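Local coordinates for putative O-GlcNAcase nagJ (Clostridium perfringens, PDB 6PV5), which is a family 84 glycoside hydrolase that probably removes terminal N-acetylhexosamine residues from glycans, seen here as its catalytic barrel with the domains on either side of it in sequence, at residues 339-344 / 352-357. Sequence-based numbering, arbitrary orientation.
Sequences PVEYWG and EVKTYT. With EDO (1,2-ethanediol), chain F.
In the eight-stranded beta/alpha barrel of the catalytic domain, the loop 339-344 follows barrel strand 336-338 and packs on the N-terminal turn of helix 355-363. Glu341 reaches into that turn and Tyr356 reaches back, so the two side chains pass in opposite directions. CG of Glu341 stands beside its own backbone N (chi1 -68°), and the extended chain beyond it carries the carboxylate to the helix start. There Glu341 OE1 accepts a hydrogen bond from Thr357 OG1 at 2.7 Å through its anti lone pair. The backbone N of Thr357 adds a weak bond to the same oxygen. A water donates to both Glu341 O and Thr357 OG1, tying the loop backbone to the same hydroxyl. The other oxygen, Glu341 OE2, accepts a hydrogen bond of 2.6 Å from O1 of a 1,2-ethanediol, which in turn accepts one from Tyr356 N. The diol, probably from the crystallisation liquor, thus bridges the carboxylate to a helix N-H. Glu341 OE2 also forms a salt bridge with Arg309 and a long one, 3.7 Å, with Lys354 NZ, which is hydrogen-bonded to Ser346 O. These positive groups and the helix start would probably favour a charged carboxylate.

Tyr356 OH receives a nearly straight bond from Val340 N (3.0 Å, 176°) and is also hydrogen-bonded to Gln314 OE1. Val340 CB lies over one face of the Tyr356 ring, offset toward the rim, in a CH-pi contact 3.9 Å from its centroid. Pro339 CB meets the ring edge in plane.

Next in the loop, Tyr342 OH is hydrogen-bonded to Asp305 OD1, of the predicted proton donor. Helix 385-395 touches Pro339 and Thr357, while the hairpin strands 348-349 and 352-353 lead into helix 355-363.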
ATOM      1  N   PRO A 339       1.270   0.421 -20.934  1.00 27.86           N
ATOM      2  CA  PRO A 339       1.730   0.916 -22.228  1.00 29.34           C
ATOM      3  C   PRO A 339       3.123   1.541 -22.156  1.00 32.69           C
ATOM      4  O   PRO A 339       3.651   1.770 -21.065  1.00 33.52           O
ATOM      5  CB  PRO A 339       0.701   1.987 -22.627  1.00 29.13           C
ATOM      6  CG  PRO A 339      -0.299   2.069 -21.492  1.00 26.81           C
ATOM      7  CD  PRO A 339       0.235   1.263 -20.333  1.00 27.01           C
ATOM      8  N   VAL A 340       3.686   1.832 -23.335  1.00 29.13           N
ATOM      9  CA  VAL A 340       4.900   2.617 -23.451  1.00 34.04           C
ATOM     10  C   VAL A 340       4.630   4.028 -22.910  1.00 34.53           C
ATOM     11  O   VAL A 340       5.436   4.544 -22.145  1.00 34.59           O
ATOM     12  CB  VAL A 340       5.426   2.637 -24.902  1.00 34.39           C
ATOM     13  CG1 VAL A 340       6.535   3.659 -25.100  1.00 37.11           C
ATOM     14  CG2 VAL A 340       5.881   1.261 -25.367  1.00 34.40           C
ATOM     15  N   GLU A 341       3.495   4.630 -23.302  1.00 31.94           N
ATOM     16  CA  GLU A 341       3.097   5.954 -22.842  1.00 29.68           C
ATOM     17  C   GLU A 341       2.257   5.788 -21.580  1.00 28.44           C
ATOM     18  O   GLU A 341       1.031   5.775 -21.638  1.00 28.33           O
ATOM     19  CB  GLU A 341       2.404   6.748 -23.968  1.00 28.84           C
ATOM     20  CG  GLU A 341       3.343   7.128 -25.107  1.00 28.73           C
ATOM     21  CD  GLU A 341       2.786   7.720 -26.403  1.00 32.10           C
ATOM     22  OE1 GLU A 341       1.549   7.712 -26.621  1.00 29.89           O
ATOM     23  OE2 GLU A 341       3.606   8.181 -27.214  1.00 33.04           O
ATOM     24  N   TYR A 342       2.916   5.633 -20.423  1.00 27.25           N
ATOM     25  CA  TYR A 342       2.181   5.141 -19.272  1.00 24.57           C
ATOM     26  C   TYR A 342       1.796   6.268 -18.328  1.00 24.58           C
ATOM     27  O   TYR A 342       1.101   6.005 -17.358  1.00 26.06           O
ATOM     28  CB  TYR A 342       2.911   4.022 -18.524  1.00 26.04           C
ATOM     29  CG  TYR A 342       4.323   4.328 -18.090  1.00 27.57           C
ATOM     30  CD1 TYR A 342       5.406   3.953 -18.869  1.00 26.91           C
ATOM     31  CD2 TYR A 342       4.575   4.993 -16.894  1.00 26.64           C
ATOM     32  CE1 TYR A 342       6.708   4.246 -18.490  1.00 28.79           C
ATOM     33  CE2 TYR A 342       5.867   5.277 -16.495  1.00 28.23           C
ATOM     34  CZ  TYR A 342       6.932   4.915 -17.292  1.00 29.59           C
ATOM     35  OH  TYR A 342       8.195   5.240 -16.890  1.00 33.48           O
ATOM     36  N   TRP A 343       2.244   7.499 -18.607  1.00 26.10           N
ATOM     37  CA  TRP A 343       1.768   8.637 -17.828  1.00 26.09           C
ATOM     38  C   TRP A 343       0.894   9.544 -18.698  1.00 25.21           C
ATOM     39  O   TRP A 343       1.044   9.595 -19.912  1.00 27.72           O
ATOM     40  CB  TRP A 343       2.924   9.356 -17.097  1.00 24.56           C
ATOM     41  CG  TRP A 343       3.936  10.038 -17.965  1.00 23.16           C
ATOM     42  CD1 TRP A 343       3.972  11.368 -18.278  1.00 25.64           C
ATOM     43  CD2 TRP A 343       5.065   9.447 -18.633  1.00 25.01           C
ATOM     44  NE1 TRP A 343       5.025  11.644 -19.101  1.00 24.53           N
ATOM     45  CE2 TRP A 343       5.739  10.490 -19.301  1.00 26.31           C
ATOM     46  CE3 TRP A 343       5.592   8.150 -18.711  1.00 27.41           C
ATOM     47  CZ2 TRP A 343       6.892  10.273 -20.054  1.00 27.12           C
ATOM     48  CZ3 TRP A 343       6.735   7.938 -19.454  1.00 27.56           C
ATOM     49  CH2 TRP A 343       7.368   8.983 -20.130  1.00 26.03           C
ATOM     50  N   GLY A 344      -0.077  10.207 -18.073  1.00 26.62           N
ATOM     51  CA  GLY A 344      -1.073  10.978 -18.799  1.00 28.43           C
ATOM     52  C   GLY A 344      -0.482  11.948 -19.820  1.00 29.26           C
ATOM     53  O   GLY A 344      -0.907  11.971 -20.982  1.00 27.94           O
ATOM     54  N   GLU A 352      -4.762  16.755 -28.586  1.00 44.89           N
ATOM     55  CA  GLU A 352      -4.782  15.574 -29.432  1.00 50.21           C
ATOM     56  C   GLU A 352      -4.095  14.390 -28.734  1.00 47.07           C
ATOM     57  O   GLU A 352      -3.121  14.563 -28.001  1.00 43.33           O
ATOM     58  CB  GLU A 352      -4.125  15.906 -30.775  1.00 51.26           C
ATOM     59  CG  GLU A 352      -2.627  15.654 -30.759  1.00 65.94           C
ATOM     60  CD  GLU A 352      -1.831  15.938 -32.021  1.00 71.57           C
ATOM     61  OE1 GLU A 352      -1.814  17.112 -32.460  1.00 69.20           O
ATOM     62  OE2 GLU A 352      -1.211  14.978 -32.547  1.00 76.28           O
ATOM     63  N   VAL A 353      -4.612  13.179 -28.995  1.00 41.79           N
ATOM     64  CA  VAL A 353      -4.044  11.934 -28.498  1.00 36.84           C
ATOM     65  C   VAL A 353      -2.831  11.573 -29.351  1.00 36.56           C
ATOM     66  O   VAL A 353      -2.866  11.694 -30.570  1.00 40.24           O
ATOM     67  CB  VAL A 353      -5.117  10.826 -28.459  1.00 34.03           C
ATOM     68  CG1 VAL A 353      -4.576   9.502 -27.919  1.00 28.45           C
ATOM     69  CG2 VAL A 353      -6.302  11.273 -27.616  1.00 30.28           C
ATOM     70  N   LYS A 354      -1.733  11.157 -28.716  1.00 36.37           N
ATOM     71  CA  LYS A 354      -0.528  10.841 -29.480  1.00 38.24           C
ATOM     72  C   LYS A 354      -0.696   9.530 -30.258  1.00 35.39           C
ATOM     73  O   LYS A 354      -1.512   8.698 -29.898  1.00 33.12           O
ATOM     74  CB  LYS A 354       0.716  10.860 -28.587  1.00 38.72           C
ATOM     75  CG  LYS A 354       1.420  12.211 -28.552  1.00 42.40           C
ATOM     76  CD  LYS A 354       2.275  12.448 -27.342  1.00 44.15           C
ATOM     77  CE  LYS A 354       3.676  11.899 -27.479  1.00 48.73           C
ATOM     78  NZ  LYS A 354       4.284  11.677 -26.139  1.00 55.47           N
ATOM     79  N   THR A 355       0.109   9.347 -31.309  1.00 35.90           N
ATOM     80  CA  THR A 355      -0.033   8.208 -32.204  1.00 39.56           C
ATOM     81  C   THR A 355       0.047   6.887 -31.439  1.00 39.76           C
ATOM     82  O   THR A 355      -0.837   6.039 -31.582  1.00 42.89           O
ATOM     83  CB  THR A 355       0.995   8.254 -33.342  1.00 42.94           C
ATOM     84  OG1 THR A 355       0.986   9.563 -33.906  1.00 44.26           O
ATOM     85  CG2 THR A 355       0.727   7.238 -34.431  1.00 42.12           C
ATOM     86  N   TYR A 356       1.098   6.693 -30.629  1.00 35.77           N
ATOM     87  CA  TYR A 356       1.225   5.398 -29.961  1.00 33.22           C
ATOM     88  C   TYR A 356      -0.045   5.056 -29.180  1.00 32.87           C
ATOM     89  O   TYR A 356      -0.564   3.943 -29.275  1.00 31.45           O
ATOM     90  CB  TYR A 356       2.514   5.264 -29.135  1.00 33.94           C
ATOM     91  CG  TYR A 356       2.500   4.058 -28.218  1.00 31.22           C
ATOM     92  CD1 TYR A 356       3.076   2.859 -28.608  1.00 29.65           C
ATOM     93  CD2 TYR A 356       1.855   4.097 -26.993  1.00 28.85           C
ATOM     94  CE1 TYR A 356       3.056   1.740 -27.785  1.00 29.78           C
ATOM     95  CE2 TYR A 356       1.784   2.975 -26.178  1.00 32.83           C
ATOM     96  CZ  TYR A 356       2.399   1.797 -26.569  1.00 29.91           C
ATOM     97  OH  TYR A 356       2.340   0.688 -25.778  1.00 29.14           O
ATOM     98  N   THR A 357      -0.541   6.020 -28.395  1.00 31.92           N
ATOM     99  CA  THR A 357      -1.672   5.773 -27.514  1.00 33.83           C
ATOM    100  C   THR A 357      -2.922   5.520 -28.347  1.00 36.81           C
ATOM    101  O   THR A 357      -3.767   4.696 -27.973  1.00 34.16           O
ATOM    102  CB  THR A 357      -1.892   6.930 -26.526  1.00 35.73           C
ATOM    103  OG1 THR A 357      -0.788   6.939 -25.614  1.00 40.21           O
ATOM    104  CG2 THR A 357      -3.176   6.791 -25.735  1.00 33.94           C
TER
HETATM  105  C1  EDO F 605       4.062   9.402 -30.354  1.00 38.01           C
HETATM  106  O1  EDO F 605       3.104   8.571 -29.760  1.00 40.39           O
HETATM  107  C2  EDO F 605       5.075   8.500 -30.797  1.00 43.30           C
HETATM  108  O2  EDO F 605       4.357   7.607 -31.613  1.00 51.76           O
HETATM  109  O   HOH W   1      -0.709   5.098 -23.670  1.00 28.08           O